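Side-chain contacts in phospholipase C-beta (PLC-beta) (PDB 3QR0), which belongs to the beta class of phospholipase C proteins and combines PH, EF-hand-like, TIM-barrel and C2 regions in a single chain: residues Val174-Ile177 with Gln178-Leu181; Lys185-Arg188 with Ala189-Ser192; Tyr159-Leu162 with Thr163-Met167. One frame throughout, in Å; residues are numbered along the deposited sequence.

Interaction 1: residues Val174-Ile177 with Gln178-Leu181; sequences VKAI and QKCL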
loop_
_atom_site.group_PDB
_atom_site.type_symbol
_atom_site.label_atom_id
_atom_site.label_comp_id
_atom_site.label_asym_id
_atom_site.label_seq_id
_atom_site.Cartn_x
_atom_site.Cartn_y
_atom_site.Cartn_z
ATOM N N VAL A 174 -7.614 21.401 -27.310
ATOM C CA VAL A 174 -6.806 20.282 -27.805
ATOM C C VAL A 174 -5.446 20.281 -27.115
ATOM O O VAL A 174 -4.905 19.227 -26.788
ATOM C CB VAL A 174 -6.602 20.350 -29.338
ATOM C CG1 VAL A 174 -5.594 19.292 -29.796
ATOM C CG2 VAL A 174 -7.929 20.185 -30.066
ATOM N N LYS A 175 -4.907 21.480 -26.903
ATOM C CA LYS A 175 -3.688 21.689 -26.124
ATOM C C LYS A 175 -3.722 20.949 -24.775
ATOM O O LYS A 175 -2.718 20.374 -24.349
ATOM C CB LYS A 175 -3.495 23.195 -25.900
ATOM C CG LYS A 175 -2.242 23.600 -25.153
ATOM C CD LYS A 175 -2.035 25.107 -25.247
ATOM C CE LYS A 175 -0.850 25.568 -24.429
ATOM N NZ LYS A 175 -0.528 27.002 -24.696
ATOM N N ALA A 176 -4.879 20.971 -24.114
ATOM C CA ALA A 176 -5.044 20.329 -22.809
ATOM C C ALA A 176 -5.055 18.803 -22.928
ATOM O O ALA A 176 -4.540 18.108 -22.056
ATOM C CB ALA A 176 -6.318 20.817 -22.134
ATOM N N ILE A 177 -5.641 18.293 -24.010
ATOM C CA ILE A 177 -5.698 16.853 -24.257
ATOM C C ILE A 177 -4.291 16.301 -24.474
ATOM O O ILE A 177 -3.924 15.284 -23.892
ATOM C CB ILE A 177 -6.569 16.501 -25.489
ATOM C CG1 ILE A 177 -7.989 17.057 -25.330
ATOM C CG2 ILE A 177 -6.619 14.991 -25.681
ATOM C CD1 ILE A 177 -8.867 16.852 -26.538
ATOM N N GLN A 178 -3.503 16.987 -25.299
ATOM C CA GLN A 178 -2.132 16.558 -25.582
ATOM C C GLN A 178 -1.220 16.615 -24.353
ATOM O O GLN A 178 -0.471 15.670 -24.099
ATOM C CB GLN A 178 -1.532 17.373 -26.734
ATOM C CG GLN A 178 -2.016 16.915 -28.102
ATOM C CD GLN A 178 -1.606 17.848 -29.226
ATOM O OE1 GLN A 178 -1.297 19.020 -29.001
ATOM N NE2 GLN A 178 -1.608 17.329 -30.451
ATOM N N LYS A 179 -1.286 17.707 -23.591
ATOM C CA LYS A 179 -0.422 17.865 -22.411
ATOM C C LYS A 179 -0.698 16.810 -21.336
ATOM O O LYS A 179 0.217 16.392 -20.637
ATOM C CB LYS A 179 -0.530 19.273 -21.807
ATOM C CG LYS A 179 -1.767 19.526 -20.963
ATOM C CD LYS A 179 -1.699 20.851 -20.230
ATOM C CE LYS A 179 -2.880 20.992 -19.279
ATOM N NZ LYS A 179 -3.025 22.373 -18.755
ATOM N N CYS A 180 -1.957 16.389 -21.204
ATOM C CA CYS A 180 -2.317 15.368 -20.217
ATOM C C CYS A 180 -1.807 13.975 -20.605
ATOM O O CYS A 180 -1.675 13.111 -19.737
ATOM C CB CYS A 180 -3.836 15.326 -19.999
ATOM S SG CYS A 180 -4.530 16.771 -19.129
ATOM N N LEU A 181 -1.517 13.757 -21.890
ATOM C CA LEU A 181 -1.112 12.433 -22.383
ATOM C C LEU A 181 0.378 12.294 -22.715
ATOM O O LEU A 181 0.962 11.241 -22.453
ATOM C CB LEU A 181 -1.947 12.036 -23.611
ATOM C CG LEU A 181 -3.428 11.724 -23.368
ATOM C CD1 LEU A 181 -4.157 11.525 -24.688
ATOM C CD2 LEU A 181 -3.602 10.501 -22.479
#
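Lys-179 folds back along the preceding turn of helix 174-181, against Lys-175 and Ala-176. Its CB lies 3.5 Å from Lys-175 O. The first torsion (chi1 78°) sets CG between the backbone N and the carbonyl carbon, which brings CG to 3.3 Å from Ala-176 O. Beyond CG the chain runs extended, and CE passes Ala-176 at 4.2 Å from its CA. The terminal NZ then leaves the helix for salt bridges with Glu-166 and Asp-61, while Lys-175 NZ pairs with Glu-60.

One apolar pair crosses the turn, Ile-177 CG2 standing 4.4 Å from Leu-181 CD1. Separately, the amide carbon CD of Gln-178 comes within 4.3 Å of the Val-174 methyl CG1. The aliphatic side chains turn to helix 185-198, where Val-174 and Ile-177 meet Leu-195 and Leu-181 meets Ile-191. The backbone bonds weaken along the segment: Gln-178 N reaches Val-174 O in 3.0 Å at an N-H...O angle of 167°, whereas the bond from Leu-181 N to Ile-177 O is weak, 3.5 Å and 124°. The lysine charges thus tie this turn to acidic partners outside it, and the last bond suggests a backbone less firmly held there.

Interaction 2: residues Lys185-Arg188 with Ala189-Ser192; sequences KDDR and ARIS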
loop_
_atom_site.group_PDB
_atom_site.type_symbol
_atom_site.label_atom_id
_atom_site.label_comp_id
_atom_site.label_asym_id
_atom_site.label_seq_id
_atom_site.Cartn_x
_atom_site.Cartn_y
_atom_site.Cartn_z
ATOM N N LYS A 185 6.759 14.591 -29.373
ATOM C CA LYS A 185 6.238 15.146 -30.628
ATOM C C LYS A 185 5.513 14.113 -31.498
ATOM O O LYS A 185 4.463 14.415 -32.073
ATOM C CB LYS A 185 7.362 15.822 -31.432
ATOM C CG LYS A 185 8.460 14.881 -31.930
ATOM C CD LYS A 185 9.642 15.650 -32.504
ATOM C CE LYS A 185 10.766 14.704 -32.908
ATOM N NZ LYS A 185 11.898 15.417 -33.557
ATOM N N ASP A 186 6.066 12.904 -31.588
ATOM C CA ASP A 186 5.455 11.838 -32.386
ATOM C C ASP A 186 4.131 11.383 -31.777
ATOM O O ASP A 186 3.163 11.136 -32.497
ATOM C CB ASP A 186 6.401 10.638 -32.524
ATOM C CG ASP A 186 7.646 10.954 -33.343
ATOM O OD1 ASP A 186 7.627 11.923 -34.134
ATOM O OD2 ASP A 186 8.650 10.220 -33.201
ATOM N N ASP A 187 4.094 11.280 -30.452
ATOM C CA ASP A 187 2.881 10.871 -29.741
ATOM C C ASP A 187 1.793 11.942 -29.812
ATOM O O ASP A 187 0.604 11.625 -29.889
ATOM C CB ASP A 187 3.206 10.531 -28.285
ATOM C CG ASP A 187 4.124 9.324 -28.157
ATOM O OD1 ASP A 187 4.600 8.812 -29.197
ATOM O OD2 ASP A 187 4.374 8.889 -27.013
ATOM N N ARG A 188 2.205 13.209 -29.786
ATOM C CA ARG A 188 1.279 14.325 -29.964
ATOM C C ARG A 188 0.651 14.303 -31.356
ATOM O O ARG A 188 -0.514 14.669 -31.520
ATOM C CB ARG A 188 1.989 15.661 -29.714
ATOM C CG ARG A 188 2.183 15.965 -28.243
ATOM C CD ARG A 188 3.158 17.101 -28.017
ATOM N NE ARG A 188 2.998 17.656 -26.674
ATOM C CZ ARG A 188 2.177 18.656 -26.346
ATOM N NH1 ARG A 188 1.419 19.260 -27.260
ATOM N NH2 ARG A 188 2.118 19.061 -25.084
ATOM N N ALA A 189 1.424 13.864 -32.348
ATOM C CA ALA A 189 0.917 13.679 -33.708
ATOM C C ALA A 189 -0.112 12.548 -33.761
ATOM O O ALA A 189 -1.122 12.658 -34.462
ATOM C CB ALA A 189 2.067 13.399 -34.676
ATOM N N ARG A 190 0.150 11.464 -33.029
ATOM C CA ARG A 190 -0.796 10.347 -32.939
ATOM C C ARG A 190 -2.113 10.818 -32.331
ATOM O O ARG A 190 -3.192 10.494 -32.833
ATOM C CB ARG A 190 -0.227 9.202 -32.096
ATOM C CG ARG A 190 0.924 8.446 -32.747
ATOM C CD ARG A 190 1.385 7.283 -31.871
ATOM N NE ARG A 190 0.348 6.260 -31.730
ATOM C CZ ARG A 190 0.445 5.175 -30.964
ATOM N NH1 ARG A 190 1.538 4.945 -30.246
ATOM N NH2 ARG A 190 -0.565 4.311 -30.915
ATOM N N ILE A 191 -2.010 11.596 -31.258
ATOM C CA ILE A 191 -3.181 12.149 -30.589
ATOM C C ILE A 191 -4.011 13.007 -31.548
ATOM O O ILE A 191 -5.224 12.840 -31.631
ATOM C CB ILE A 191 -2.779 12.951 -29.328
ATOM C CG1 ILE A 191 -2.303 11.991 -28.230
ATOM C CG2 ILE A 191 -3.945 13.791 -28.827
ATOM C CD1 ILE A 191 -1.509 12.657 -27.129
ATOM N N SER A 192 -3.355 13.900 -32.287
ATOM C CA SER A 192 -4.047 14.741 -33.274
ATOM C C SER A 192 -4.763 13.908 -34.344
ATOM O O SER A 192 -5.920 14.174 -34.677
ATOM C CB SER A 192 -3.067 15.708 -33.945
ATOM O OG SER A 192 -2.578 16.654 -33.012
HETATM O O HOH W 1 4.164 5.992 -29.754
#
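Ser-192 binds Arg-188 twice through a single acceptor. Its backbone N meets Arg-188 O at 3.0 Å with an N-H...O angle of 162°, and its hydroxyl donates to the same oxygen, OG to Arg-188 O 3.2 Å. The two donors arrive from opposite faces of the carbonyl plane, so they share the oxygen without competing for one direction. With chi1 at -67°, OG sits beside its own backbone N and opposite the carbonyl carbon, which turns it back toward the preceding turn.

A second side-chain link crosses the same turn between Asp-187 and Arg-190. Their charged atoms are too far apart for a direct salt bridge, OD1 to NH1 being 5.0 Å, and water 1 fills the gap: it donates to Asp-187 OD1 at 2.9 Å and accepts from Arg-190 NH1 at an equal length, lying in the guanidinium plane. The arginine bends at chi3 (65°) on its way there. Ile-191 brings CG1 to 3.4 Å from Asp-187 O.

Outside the pair, Arg-190 NH2 forms a salt bridge with Asp-698 and a hydrogen bond to Leu-225 O, which hold its NH2, while water 1 meets NH1. Asp-184 OD2 accepts from Asp-187 N at the start of the helix, and Ile-191 packs on Leu-181, Phe-221 and Leu-225. The opposite charges of Asp-187 and Arg-190 would probably stabilise each other across the water.

Buried isoleucine on one side and solvent-facing Lys-185, Asp-186 and Ala-189 on another make this an amphipathic helix, here in the EF-hand-like region, with the familiar serine hydroxyl bond to the carbonyl four residues back.

Interaction 3: residues Tyr159-Leu162 with Thr163-Met167; sequences YFRL and TTVEM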
loop_
_atom_site.group_PDB
_atom_site.type_symbol
_atom_site.label_atom_id
_atom_site.label_comp_id
_atom_site.label_asym_id
_atom_site.label_seq_id
_atom_site.Cartn_x
_atom_site.Cartn_y
_atom_site.Cartn_z
ATOM N N TYR A 159 -10.965 11.975 -18.340
ATOM C CA TYR A 159 -12.132 12.642 -18.922
ATOM C C TYR A 159 -12.640 13.756 -18.005
ATOM O O TYR A 159 -12.940 14.860 -18.466
ATOM C CB TYR A 159 -13.264 11.640 -19.204
ATOM C CG TYR A 159 -14.540 12.286 -19.696
ATOM C CD1 TYR A 159 -14.703 12.606 -21.036
ATOM C CD2 TYR A 159 -15.576 12.593 -18.816
ATOM C CE1 TYR A 159 -15.870 13.213 -21.496
ATOM C CE2 TYR A 159 -16.753 13.199 -19.266
ATOM C CZ TYR A 159 -16.888 13.504 -20.607
ATOM O OH TYR A 159 -18.036 14.101 -21.066
ATOM N N PHE A 160 -12.740 13.464 -16.713
ATOM C CA PHE A 160 -13.213 14.467 -15.756
ATOM C C PHE A 160 -12.206 15.590 -15.533
ATOM O O PHE A 160 -12.602 16.734 -15.280
ATOM C CB PHE A 160 -13.636 13.825 -14.438
ATOM C CG PHE A 160 -15.064 13.377 -14.437
ATOM C CD1 PHE A 160 -15.410 12.108 -14.883
ATOM C CD2 PHE A 160 -16.071 14.242 -14.035
ATOM C CE1 PHE A 160 -16.734 11.692 -14.900
ATOM C CE2 PHE A 160 -17.404 13.831 -14.045
ATOM C CZ PHE A 160 -17.733 12.555 -14.482
ATOM N N ARG A 161 -10.918 15.284 -15.650
ATOM C CA ARG A 161 -9.911 16.332 -15.628
ATOM C C ARG A 161 -10.142 17.290 -16.799
ATOM O O ARG A 161 -10.176 18.511 -16.618
ATOM C CB ARG A 161 -8.493 15.771 -15.692
ATOM C CG ARG A 161 -7.471 16.829 -15.336
ATOM C CD ARG A 161 -6.054 16.426 -15.617
ATOM N NE ARG A 161 -5.205 17.609 -15.772
ATOM C CZ ARG A 161 -3.877 17.617 -15.691
ATOM N NH1 ARG A 161 -3.200 16.502 -15.434
ATOM N NH2 ARG A 161 -3.223 18.759 -15.858
ATOM N N LEU A 162 -10.316 16.727 -17.990
ATOM C CA LEU A 162 -10.494 17.525 -19.200
ATOM C C LEU A 162 -11.763 18.383 -19.193
ATOM O O LEU A 162 -11.746 19.510 -19.697
ATOM C CB LEU A 162 -10.473 16.625 -20.441
ATOM C CG LEU A 162 -9.104 16.015 -20.758
ATOM C CD1 LEU A 162 -9.222 14.994 -21.871
ATOM C CD2 LEU A 162 -8.088 17.099 -21.132
ATOM N N THR A 163 -12.846 17.859 -18.624
ATOM C CA THR A 163 -14.137 18.550 -18.637
ATOM C C THR A 163 -14.414 19.401 -17.386
ATOM O O THR A 163 -15.446 20.063 -17.313
ATOM C CB THR A 163 -15.301 17.557 -18.836
ATOM O OG1 THR A 163 -15.348 16.622 -17.747
ATOM C CG2 THR A 163 -15.138 16.814 -20.153
ATOM N N THR A 164 -13.509 19.386 -16.409
ATOM C CA THR A 164 -13.659 20.240 -15.224
ATOM C C THR A 164 -12.436 21.128 -15.023
ATOM O O THR A 164 -12.548 22.349 -15.060
ATOM C CB THR A 164 -13.947 19.417 -13.944
ATOM O OG1 THR A 164 -12.785 18.663 -13.573
ATOM C CG2 THR A 164 -15.120 18.474 -14.169
ATOM N N VAL A 165 -11.270 20.517 -14.828
ATOM C CA VAL A 165 -10.041 21.276 -14.570
ATOM C C VAL A 165 -9.592 22.077 -15.790
ATOM O O VAL A 165 -9.299 23.271 -15.683
ATOM C CB VAL A 165 -8.875 20.359 -14.146
ATOM C CG1 VAL A 165 -7.619 21.186 -13.872
ATOM C CG2 VAL A 165 -9.256 19.535 -12.927
ATOM N N GLU A 166 -9.542 21.416 -16.944
ATOM C CA GLU A 166 -8.982 22.008 -18.165
ATOM C C GLU A 166 -10.002 22.737 -19.031
ATOM O O GLU A 166 -9.627 23.377 -20.014
ATOM C CB GLU A 166 -8.314 20.927 -19.018
ATOM C CG GLU A 166 -7.269 20.101 -18.284
ATOM C CD GLU A 166 -6.117 20.935 -17.757
ATOM O OE1 GLU A 166 -5.789 21.965 -18.383
ATOM O OE2 GLU A 166 -5.539 20.552 -16.719
ATOM N N MET A 167 -11.282 22.643 -18.682
ATOM C CA MET A 167 -12.334 23.211 -19.519
ATOM C C MET A 167 -12.316 24.737 -19.460
ATOM O O MET A 167 -12.168 25.326 -18.386
ATOM C CB MET A 167 -13.707 22.674 -19.112
ATOM C CG MET A 167 -14.804 23.015 -20.109
ATOM S SD MET A 167 -16.226 21.920 -20.001
ATOM C CE MET A 167 -16.981 22.480 -18.470
#
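Tyr-159 offers one face of its ring to the methyl of Thr-163, one turn on: CG2 lies 4.0 Å from the ring centroid and 18° off the normal, a CH-pi contact offset toward the rim near CZ. The ring gets there because CG is anti to the backbone N (chi1 175°). Its OH is bound by Phe-213 O, and the Phe-213 ring lies nearly parallel to that of Tyr-159. Thr-163 N completes the link with a bond of 3.0 Å to Tyr-159 O.

Thr-164 turns its hydroxyl back onto the helix, OG1 donating to Phe-160 O over a short 2.6 Å, while the bond from its own backbone N to that oxygen is only weak. Here helix 151-165, in the EF-hand-like region, widens into a pi-type turn: Glu-166 N bonds to Arg-161 O, five residues back, at 3.0 Å.

The same residue pair is joined by side chains. Extended from CG to NE, Arg-161 presents its edge side-on, and NE and NH2 both grip Glu-166 OE2, each at 3.1 Å. Both nitrogens approach from one face of the carboxylate, whose plane is turned 47° from that of the guanidinium. Glu-166 OE1 goes to Lys-179 NZ, so two positive charges flank the carboxylate and would probably favour its ionised form. Nearer the backbone, Arg-161 CG lies 4.0 Å from Val-165 CB.

All three are local contacts within or at the end of a helix in the EF-hand-like region, following one another along the chain as interactions 3, 1 and 2. Interaction 1 is the most buried and lies between the others: Cys-180 packs on helix 151-165 and Ala-176 on Glu-166 just after it, while Gln-178 and Leu-181 press on the helix of interaction 2. Interactions 2 and 3 do not touch. Chemistry follows place: interaction 1 rests mainly on backbone bonds, with one aliphatic pair and lysines that take their charges elsewhere; interaction 2, more open, relies on a water bridge and a serine hydroxyl; interaction 3, beside strand 51-54, adds a direct salt bridge and an aromatic face.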